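Local coordinates for BB0689 (PDB 4D53), which is an outer surface lipoprotein of the Lyme disease spirochaete and a member of the bacterial CAP superfamily, at residues 34-46 and 67-80. Numbering follows the deposited sequence.
Sequences IDDTLEKVAKEYA and RIHKYDQSFNLTRE
The guanidinium of R67 lies flat over one face of the Y45 ring, planes 3° apart and centres 3.5 Å apart, a stacked cation-pi pair; at its own edge, nearly in plane, R67 meets the carboxylate of E80. This joins helix 36-52 of the CAP domain, a mixed sheet flanked by helices, to helix 64-69 and edge strand 75-84. Arginine suits the place because its flat cation can stack and donate in plane at once: NH2 makes a salt bridge to E80 OE2 (3.0 Å), while T62 and the carbonyl of H57 take further bonds. H57 ND1 on E80 OE1 steadies that carboxylate, and T56 O and L59 N hold Y45 OH.

The Y71 ring is sandwiched between K70 CG and K40. Bent at chi3 (-51°), K40 lays CD over the ring centre and NZ over the same face, displaced toward CD1, a cation-pi contact. Beta-branched V41 supplies two methyls: CG2 for the Y71 edge, CG1 for R67 O and I68 CG1. Over one F75 face, offset from the centre, branched L38 extends CD2 in a CH-pi contact; at the edge sits OD2 of D35, the N-cap, whose short carboxylate reaches L38 N through its anti lone pair. Y71 OH donates to the syn lone pair of E44 OE1 at 2.7 Å, with E44 OE2 2.8 Å from the same hydroxyl and the carboxylate turned 78° from the ring plane.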
ATOM      1  N   ILE A  34      11.885  -1.406   1.929  1.00 24.14           N
ATOM      2  CA  ILE A  34      10.979  -1.853   0.810  1.00 26.82           C
ATOM      3  C   ILE A  34      11.127  -3.318   0.573  1.00 30.83           C
ATOM      4  O   ILE A  34      12.274  -3.812   0.545  1.00 24.69           O
ATOM      5  CB  ILE A  34      11.284  -1.083  -0.453  1.00 27.45           C
ATOM      6  CG1 ILE A  34      11.028   0.398  -0.224  1.00 27.45           C
ATOM      7  CG2 ILE A  34      10.380  -1.582  -1.602  1.00 32.96           C
ATOM      8  CD1 ILE A  34      11.701   1.298  -1.242  1.00 29.44           C
ATOM      9  N   ASP A  35      10.026  -4.056   0.449  1.00 24.40           N
ATOM     10  CA  ASP A  35      10.082  -5.511   0.350  1.00 27.11           C
ATOM     11  C   ASP A  35       9.431  -5.970  -0.959  1.00 30.23           C
ATOM     12  O   ASP A  35       8.257  -5.586  -1.266  1.00 23.07           O
ATOM     13  CB  ASP A  35       9.363  -6.124   1.531  1.00 30.87           C
ATOM     14  CG  ASP A  35       9.374  -7.654   1.499  1.00 36.37           C
ATOM     15  OD1 ASP A  35      10.352  -8.213   1.989  1.00 35.89           O
ATOM     16  OD2 ASP A  35       8.403  -8.298   1.013  1.00 32.12           O
ATOM     17  N   ASP A  36      10.158  -6.773  -1.750  1.00 27.77           N
ATOM     18  CA  ASP A  36       9.634  -7.294  -3.007  1.00 30.50           C
ATOM     19  C   ASP A  36       8.373  -8.087  -2.906  1.00 23.34           C
ATOM     20  O   ASP A  36       7.535  -8.012  -3.812  1.00 29.33           O
ATOM     21  CB  ASP A  36      10.679  -8.219  -3.698  1.00 35.35           C
ATOM     22  CG  ASP A  36      11.908  -7.484  -4.137  1.00 43.13           C
ATOM     23  OD1 ASP A  36      11.827  -6.291  -4.454  1.00 48.39           O
ATOM     24  OD2 ASP A  36      12.982  -8.127  -4.169  1.00 48.19           O
ATOM     25  N   THR A  37       8.224  -8.925  -1.921  1.00 26.31           N
ATOM     26  CA  THR A  37       7.004  -9.679  -1.801  1.00 29.18           C
ATOM     27  C   THR A  37       5.805  -8.761  -1.554  1.00 29.29           C
ATOM     28  O   THR A  37       4.730  -8.991  -2.117  1.00 25.17           O
ATOM     29  CB  THR A  37       7.096 -10.736  -0.718  1.00 33.09           C
ATOM     30  OG1 THR A  37       8.174 -11.605  -1.044  1.00 37.00           O
ATOM     31  CG2 THR A  37       5.917 -11.584  -0.603  1.00 32.26           C
ATOM     32  N   LEU A  38       5.957  -7.792  -0.650  1.00 25.27           N
ATOM     33  CA  LEU A  38       4.841  -6.848  -0.369  1.00 23.61           C
ATOM     34  C   LEU A  38       4.537  -6.063  -1.630  1.00 21.14           C
ATOM     35  O   LEU A  38       3.364  -5.828  -1.922  1.00 21.18           O
ATOM     36  CB  LEU A  38       5.132  -5.906   0.797  1.00 22.21           C
ATOM     37  CG  LEU A  38       5.231  -6.587   2.159  1.00 23.50           C
ATOM     38  CD1 LEU A  38       5.437  -5.531   3.249  1.00 23.10           C
ATOM     39  CD2 LEU A  38       4.027  -7.435   2.499  1.00 24.12           C
ATOM     40  N   GLU A  39       5.544  -5.637  -2.384  1.00 20.31           N
ATOM     41  CA  GLU A  39       5.282  -4.908  -3.613  1.00 21.80           C
ATOM     42  C   GLU A  39       4.474  -5.757  -4.632  1.00 27.15           C
ATOM     43  O   GLU A  39       3.574  -5.252  -5.300  1.00 21.24           O
ATOM     44  CB  GLU A  39       6.562  -4.416  -4.286  1.00 25.74           C
ATOM     45  CG  GLU A  39       7.142  -3.173  -3.609  1.00 26.12           C
ATOM     46  CD  GLU A  39       8.182  -2.482  -4.430  1.00 27.42           C
ATOM     47  OE1 GLU A  39       8.930  -3.207  -5.090  1.00 27.88           O
ATOM     48  OE2 GLU A  39       8.347  -1.253  -4.394  1.00 23.61           O
ATOM     49  N   LYS A  40       4.796  -7.049  -4.697  1.00 26.28           N
ATOM     50  CA  LYS A  40       4.107  -7.955  -5.650  1.00 28.66           C
ATOM     51  C   LYS A  40       2.642  -8.166  -5.212  1.00 22.45           C
ATOM     52  O   LYS A  40       1.740  -8.074  -6.040  1.00 23.55           O
ATOM     53  CB  LYS A  40       4.821  -9.306  -5.724  1.00 31.44           C
ATOM     54  CG  LYS A  40       4.214 -10.300  -6.731  1.00 34.79           C
ATOM     55  CD  LYS A  40       4.467 -11.781  -6.470  1.00 46.01           C
ATOM     56  CE  LYS A  40       5.932 -12.091  -6.239  1.00 51.94           C
ATOM     57  NZ  LYS A  40       6.071 -13.479  -5.676  1.00 63.58           N
ATOM     58  N   VAL A  41       2.413  -8.387  -3.939  1.00 22.17           N
ATOM     59  CA  VAL A  41       1.050  -8.587  -3.404  1.00 23.34           C
ATOM     60  C   VAL A  41       0.216  -7.305  -3.629  1.00 22.63           C
ATOM     61  O   VAL A  41      -0.931  -7.407  -4.032  1.00 21.89           O
ATOM     62  CB  VAL A  41       1.093  -9.002  -1.922  1.00 27.10           C
ATOM     63  CG1 VAL A  41      -0.288  -9.152  -1.310  1.00 29.69           C
ATOM     64  CG2 VAL A  41       1.845 -10.347  -1.772  1.00 31.30           C
ATOM     65  N   ALA A  42       0.796  -6.130  -3.354  1.00 21.25           N
ATOM     66  CA  ALA A  42       0.086  -4.855  -3.517  1.00 20.82           C
ATOM     67  C   ALA A  42      -0.289  -4.628  -4.954  1.00 20.68           C
ATOM     68  O   ALA A  42      -1.396  -4.160  -5.236  1.00 19.60           O
ATOM     69  CB  ALA A  42       0.937  -3.699  -2.980  1.00 19.42           C
ATOM     70  N   LYS A  43       0.606  -4.921  -5.912  1.00 18.68           N
ATOM     71  CA  LYS A  43       0.307  -4.765  -7.285  1.00 19.88           C
ATOM     72  C   LYS A  43      -0.820  -5.685  -7.789  1.00 19.99           C
ATOM     73  O   LYS A  43      -1.741  -5.233  -8.462  1.00 21.56           O
ATOM     74  CB  LYS A  43       1.570  -4.946  -8.177  1.00 21.19           C
ATOM     75  CG  LYS A  43       1.304  -4.759  -9.664  1.00 23.40           C
ATOM     76  CD  LYS A  43       2.606  -4.942 -10.504  1.00 26.87           C
ATOM     77  CE  LYS A  43       2.400  -4.594 -11.967  1.00 28.55           C
ATOM     78  NZ  LYS A  43       3.657  -4.764 -12.724  1.00 33.23           N
ATOM     79  N   GLU A  44      -0.771  -6.928  -7.362  1.00 20.12           N
ATOM     80  CA  GLU A  44      -1.787  -7.911  -7.799  1.00 21.79           C
ATOM     81  C   GLU A  44      -3.157  -7.511  -7.299  1.00 20.50           C
ATOM     82  O   GLU A  44      -4.172  -7.562  -8.024  1.00 19.75           O
ATOM     83  CB  GLU A  44      -1.446  -9.287  -7.255  1.00 24.52           C
ATOM     84  CG  GLU A  44      -0.232  -9.868  -7.988  1.00 33.46           C
ATOM     85  CD  GLU A  44       0.032 -11.374  -7.726  1.00 38.79           C
ATOM     86  OE1 GLU A  44      -0.796 -12.074  -7.024  1.00 38.63           O
ATOM     87  OE2 GLU A  44       1.106 -11.793  -8.263  1.00 49.01           O
ATOM     88  N   TYR A  45      -3.152  -7.054  -6.045  1.00 19.96           N
ATOM     89  CA  TYR A  45      -4.440  -6.586  -5.420  1.00 19.64           C
ATOM     90  C   TYR A  45      -4.971  -5.292  -6.036  1.00 18.20           C
ATOM     91  O   TYR A  45      -6.182  -5.185  -6.323  1.00 18.49           O
ATOM     92  CB  TYR A  45      -4.270  -6.467  -3.908  1.00 18.76           C
ATOM     93  CG  TYR A  45      -5.629  -6.430  -3.221  1.00 19.29           C
ATOM     94  CD1 TYR A  45      -6.564  -7.441  -3.398  1.00 21.44           C
ATOM     95  CD2 TYR A  45      -5.986  -5.355  -2.364  1.00 18.50           C
ATOM     96  CE1 TYR A  45      -7.772  -7.425  -2.747  1.00 22.25           C
ATOM     97  CE2 TYR A  45      -7.185  -5.335  -1.708  1.00 19.25           C
ATOM     98  CZ  TYR A  45      -8.099  -6.376  -1.890  1.00 22.47           C
ATOM     99  OH  TYR A  45      -9.303  -6.387  -1.214  1.00 22.11           O
ATOM    100  N   ALA A  46      -4.090  -4.323  -6.306  1.00 17.90           N
ATOM    101  CA  ALA A  46      -4.506  -3.092  -6.880  1.00 19.01           C
ATOM    102  C   ALA A  46      -5.207  -3.360  -8.238  1.00 17.62           C
ATOM    103  O   ALA A  46      -6.253  -2.752  -8.604  1.00 18.32           O
ATOM    104  CB  ALA A  46      -3.322  -2.147  -7.093  1.00 19.76           C
ATOM    105  N   ARG A  67      -3.595 -12.658   1.647  1.00 26.72           N
ATOM    106  CA  ARG A  67      -3.048 -12.338   0.362  1.00 27.39           C
ATOM    107  C   ARG A  67      -1.511 -12.375   0.407  1.00 26.70           C
ATOM    108  O   ARG A  67      -0.882 -12.769  -0.547  1.00 28.93           O
ATOM    109  CB  ARG A  67      -3.518 -10.951  -0.125  1.00 27.50           C
ATOM    110  CG  ARG A  67      -4.953 -11.024  -0.570  1.00 26.04           C
ATOM    111  CD  ARG A  67      -5.472  -9.804  -1.278  1.00 24.88           C
ATOM    112  NE  ARG A  67      -5.489  -8.640  -0.429  1.00 23.01           N
ATOM    113  CZ  ARG A  67      -6.500  -8.301   0.392  1.00 23.80           C
ATOM    114  NH1 ARG A  67      -7.585  -9.035   0.530  1.00 25.39           N
ATOM    115  NH2 ARG A  67      -6.425  -7.214   1.129  1.00 22.82           N
ATOM    116  N   ILE A  68      -0.922 -11.907   1.495  1.00 27.62           N
ATOM    117  CA  ILE A  68       0.532 -11.960   1.621  1.00 30.50           C
ATOM    118  C   ILE A  68       0.989 -13.440   1.823  1.00 30.95           C
ATOM    119  O   ILE A  68       1.986 -13.851   1.224  1.00 35.93           O
ATOM    120  CB  ILE A  68       1.054 -11.107   2.782  1.00 32.44           C
ATOM    121  CG1 ILE A  68       0.738  -9.608   2.499  1.00 31.93           C
ATOM    122  CG2 ILE A  68       2.580 -11.301   2.916  1.00 33.35           C
ATOM    123  CD1 ILE A  68       0.805  -8.712   3.699  1.00 30.69           C
ATOM    124  N   HIS A  69       0.246 -14.195   2.618  1.00 34.77           N
ATOM    125  CA  HIS A  69       0.616 -15.616   2.867  1.00 41.02           C
ATOM    126  C   HIS A  69       0.555 -16.492   1.648  1.00 43.07           C
ATOM    127  O   HIS A  69       1.127 -17.560   1.634  1.00 41.11           O
ATOM    128  CB  HIS A  69      -0.207 -16.244   3.939  1.00 41.08           C
ATOM    129  CG  HIS A  69       0.218 -15.862   5.295  1.00 44.23           C
ATOM    130  ND1 HIS A  69      -0.498 -16.200   6.420  1.00 47.77           N
ATOM    131  CD2 HIS A  69       1.261 -15.114   5.716  1.00 45.07           C
ATOM    132  CE1 HIS A  69       0.104 -15.703   7.482  1.00 48.59           C
ATOM    133  NE2 HIS A  69       1.168 -15.030   7.079  1.00 45.32           N
ATOM    134  N   LYS A  70      -0.075 -16.037   0.593  1.00 41.69           N
ATOM    135  CA  LYS A  70      -0.015 -16.779  -0.653  1.00 44.55           C
ATOM    136  C   LYS A  70       1.388 -16.857  -1.223  1.00 47.36           C
ATOM    137  O   LYS A  70       1.709 -17.795  -1.926  1.00 41.62           O
ATOM    138  CB  LYS A  70      -0.965 -16.151  -1.678  1.00 47.94           C
ATOM    139  CG  LYS A  70      -0.649 -16.429  -3.129  1.00 50.23           C
ATOM    140  CD  LYS A  70      -1.801 -15.985  -4.034  1.00 58.72           C
ATOM    141  CE  LYS A  70      -1.555 -16.320  -5.502  1.00 61.42           C
ATOM    142  NZ  LYS A  70      -2.625 -15.696  -6.339  1.00 65.62           N
ATOM    143  N   TYR A  71       2.217 -15.855  -0.954  1.00 39.62           N
ATOM    144  CA  TYR A  71       3.575 -15.866  -1.389  1.00 39.61           C
ATOM    145  C   TYR A  71       4.554 -16.058  -0.286  1.00 41.59           C
ATOM    146  O   TYR A  71       5.673 -16.480  -0.584  1.00 43.19           O
ATOM    147  CB  TYR A  71       3.908 -14.579  -2.067  1.00 41.17           C
ATOM    148  CG  TYR A  71       3.137 -14.435  -3.312  1.00 42.72           C
ATOM    149  CD1 TYR A  71       3.382 -15.291  -4.390  1.00 46.14           C
ATOM    150  CD2 TYR A  71       2.118 -13.497  -3.426  1.00 39.72           C
ATOM    151  CE1 TYR A  71       2.659 -15.192  -5.553  1.00 46.99           C
ATOM    152  CE2 TYR A  71       1.408 -13.364  -4.610  1.00 43.82           C
ATOM    153  CZ  TYR A  71       1.682 -14.219  -5.669  1.00 50.77           C
ATOM    154  OH  TYR A  71       0.964 -14.169  -6.837  1.00 46.94           O
ATOM    155  N   ASP A  72       4.204 -15.729   0.961  1.00 36.94           N
ATOM    156  CA  ASP A  72       5.201 -15.798   2.016  1.00 35.37           C
ATOM    157  C   ASP A  72       4.584 -15.856   3.360  1.00 39.93           C
ATOM    158  O   ASP A  72       4.083 -14.888   3.912  1.00 36.28           O
ATOM    159  CB  ASP A  72       6.221 -14.647   1.877  1.00 37.67           C
ATOM    160  CG  ASP A  72       7.376 -14.755   2.868  1.00 39.77           C
ATOM    161  OD1 ASP A  72       7.263 -15.505   3.876  1.00 41.69           O
ATOM    162  OD2 ASP A  72       8.354 -14.008   2.690  1.00 39.69           O
ATOM    163  N   GLN A  73       4.656 -17.036   3.948  1.00 40.46           N
ATOM    164  CA  GLN A  73       3.879 -17.337   5.125  1.00 41.99           C
ATOM    165  C   GLN A  73       4.592 -16.851   6.359  1.00 42.19           C
ATOM    166  O   GLN A  73       4.008 -16.832   7.417  1.00 45.61           O
ATOM    167  CB  GLN A  73       3.679 -18.841   5.190  1.00 52.85           C
ATOM    168  CG  GLN A  73       2.247 -19.288   5.233  1.00 58.98           C
ATOM    169  CD  GLN A  73       2.210 -20.782   5.089  1.00 66.95           C
ATOM    170  OE1 GLN A  73       2.299 -21.299   3.985  1.00 62.78           O
ATOM    171  NE2 GLN A  73       2.157 -21.489   6.215  1.00 67.19           N
ATOM    172  N   SER A  74       5.838 -16.402   6.205  1.00 43.06           N
ATOM    173  CA  SER A  74       6.615 -15.945   7.357  1.00 45.93           C
ATOM    174  C   SER A  74       6.158 -14.606   7.967  1.00 47.47           C
ATOM    175  O   SER A  74       6.468 -14.317   9.120  1.00 44.57           O
ATOM    176  CB  SER A  74       8.111 -15.904   7.037  1.00 46.78           C
ATOM    177  OG  SER A  74       8.418 -15.014   5.971  1.00 51.22           O
ATOM    178  N   PHE A  75       5.379 -13.806   7.230  1.00 42.14           N
ATOM    179  CA  PHE A  75       4.781 -12.593   7.796  1.00 36.90           C
ATOM    180  C   PHE A  75       3.769 -12.958   8.862  1.00 42.57           C
ATOM    181  O   PHE A  75       2.843 -13.679   8.639  1.00 48.55           O
ATOM    182  CB  PHE A  75       4.113 -11.722   6.702  1.00 33.38           C
ATOM    183  CG  PHE A  75       5.077 -11.009   5.800  1.00 30.87           C
ATOM    184  CD1 PHE A  75       5.580  -9.784   6.161  1.00 30.17           C
ATOM    185  CD2 PHE A  75       5.449 -11.545   4.585  1.00 29.31           C
ATOM    186  CE1 PHE A  75       6.474  -9.112   5.357  1.00 30.55           C
ATOM    187  CE2 PHE A  75       6.324 -10.877   3.737  1.00 27.18           C
ATOM    188  CZ  PHE A  75       6.814  -9.642   4.112  1.00 29.03           C
ATOM    189  N   ASN A  76       3.968 -12.450  10.053  1.00 45.76           N
ATOM    190  CA  ASN A  76       3.061 -12.751  11.141  1.00 48.90           C
ATOM    191  C   ASN A  76       2.376 -11.511  11.611  1.00 41.58           C
ATOM    192  O   ASN A  76       1.566 -11.578  12.512  1.00 40.53           O
ATOM    193  CB  ASN A  76       3.797 -13.428  12.319  1.00 52.29           C
ATOM    194  CG  ASN A  76       4.919 -12.572  12.892  1.00 55.23           C
ATOM    195  OD1 ASN A  76       5.442 -11.680  12.245  1.00 55.11           O
ATOM    196  ND2 ASN A  76       5.309 -12.870  14.111  1.00 59.45           N
ATOM    197  N   LEU A  77       2.660 -10.374  10.997  1.00 41.85           N
ATOM    198  CA  LEU A  77       1.898  -9.184  11.345  1.00 38.69           C
ATOM    199  C   LEU A  77       1.842  -8.319  10.115  1.00 45.54           C
ATOM    200  O   LEU A  77       2.883  -8.106   9.522  1.00 38.87           O
ATOM    201  CB  LEU A  77       2.613  -8.424  12.400  1.00 47.83           C
ATOM    202  CG  LEU A  77       1.661  -7.605  13.246  1.00 51.89           C
ATOM    203  CD1 LEU A  77       2.207  -7.656  14.694  1.00 49.25           C
ATOM    204  CD2 LEU A  77       1.538  -6.220  12.618  1.00 52.33           C
ATOM    205  N   THR A  78       0.650  -7.801   9.769  1.00 38.00           N
ATOM    206  CA  THR A  78       0.517  -6.976   8.565  1.00 38.81           C
ATOM    207  C   THR A  78      -0.547  -5.870   8.657  1.00 37.30           C
ATOM    208  O   THR A  78      -1.504  -5.995   9.459  1.00 35.98           O
ATOM    209  CB  THR A  78       0.204  -7.864   7.387  1.00 43.42           C
ATOM    210  OG1 THR A  78       0.375  -7.085   6.190  1.00 58.80           O
ATOM    211  CG2 THR A  78      -1.235  -8.392   7.490  1.00 41.99           C
ATOM    212  N   ARG A  79      -0.370  -4.780   7.880  1.00 30.17           N
ATOM    213  CA  ARG A  79      -1.428  -3.743   7.718  1.00 28.75           C
ATOM    214  C   ARG A  79      -1.533  -3.353   6.259  1.00 25.34           C
ATOM    215  O   ARG A  79      -0.517  -3.422   5.537  1.00 22.24           O
ATOM    216  CB  ARG A  79      -1.104  -2.480   8.423  1.00 31.48           C
ATOM    217  CG  ARG A  79      -1.015  -2.707   9.922  1.00 40.65           C
ATOM    218  CD  ARG A  79      -0.062  -1.733  10.477  1.00 39.60           C
ATOM    219  NE  ARG A  79       0.152  -1.952  11.911  1.00 47.36           N
ATOM    220  CZ  ARG A  79      -0.744  -1.649  12.824  1.00 42.35           C
ATOM    221  NH1 ARG A  79      -1.919  -1.154  12.453  1.00 39.47           N
ATOM    222  NH2 ARG A  79      -0.452  -1.771  14.107  1.00 41.49           N
ATOM    223  N   GLU A  80      -2.707  -2.837   5.893  1.00 21.21           N
ATOM    224  CA  GLU A  80      -2.984  -2.450   4.494  1.00 20.65           C
ATOM    225  C   GLU A  80      -3.700  -1.131   4.492  1.00 20.36           C
ATOM    226  O   GLU A  80      -4.690  -0.959   5.264  1.00 20.97           O
ATOM    227  CB  GLU A  80      -3.857  -3.501   3.840  1.00 20.90           C
ATOM    228  CG  GLU A  80      -4.308  -3.087   2.430  1.00 21.40           C
ATOM    229  CD  GLU A  80      -5.103  -4.206   1.754  1.00 24.93           C
ATOM    230  OE1 GLU A  80      -6.350  -4.288   1.975  1.00 23.89           O
ATOM    231  OE2 GLU A  80      -4.465  -4.981   0.989  1.00 24.77           O
TER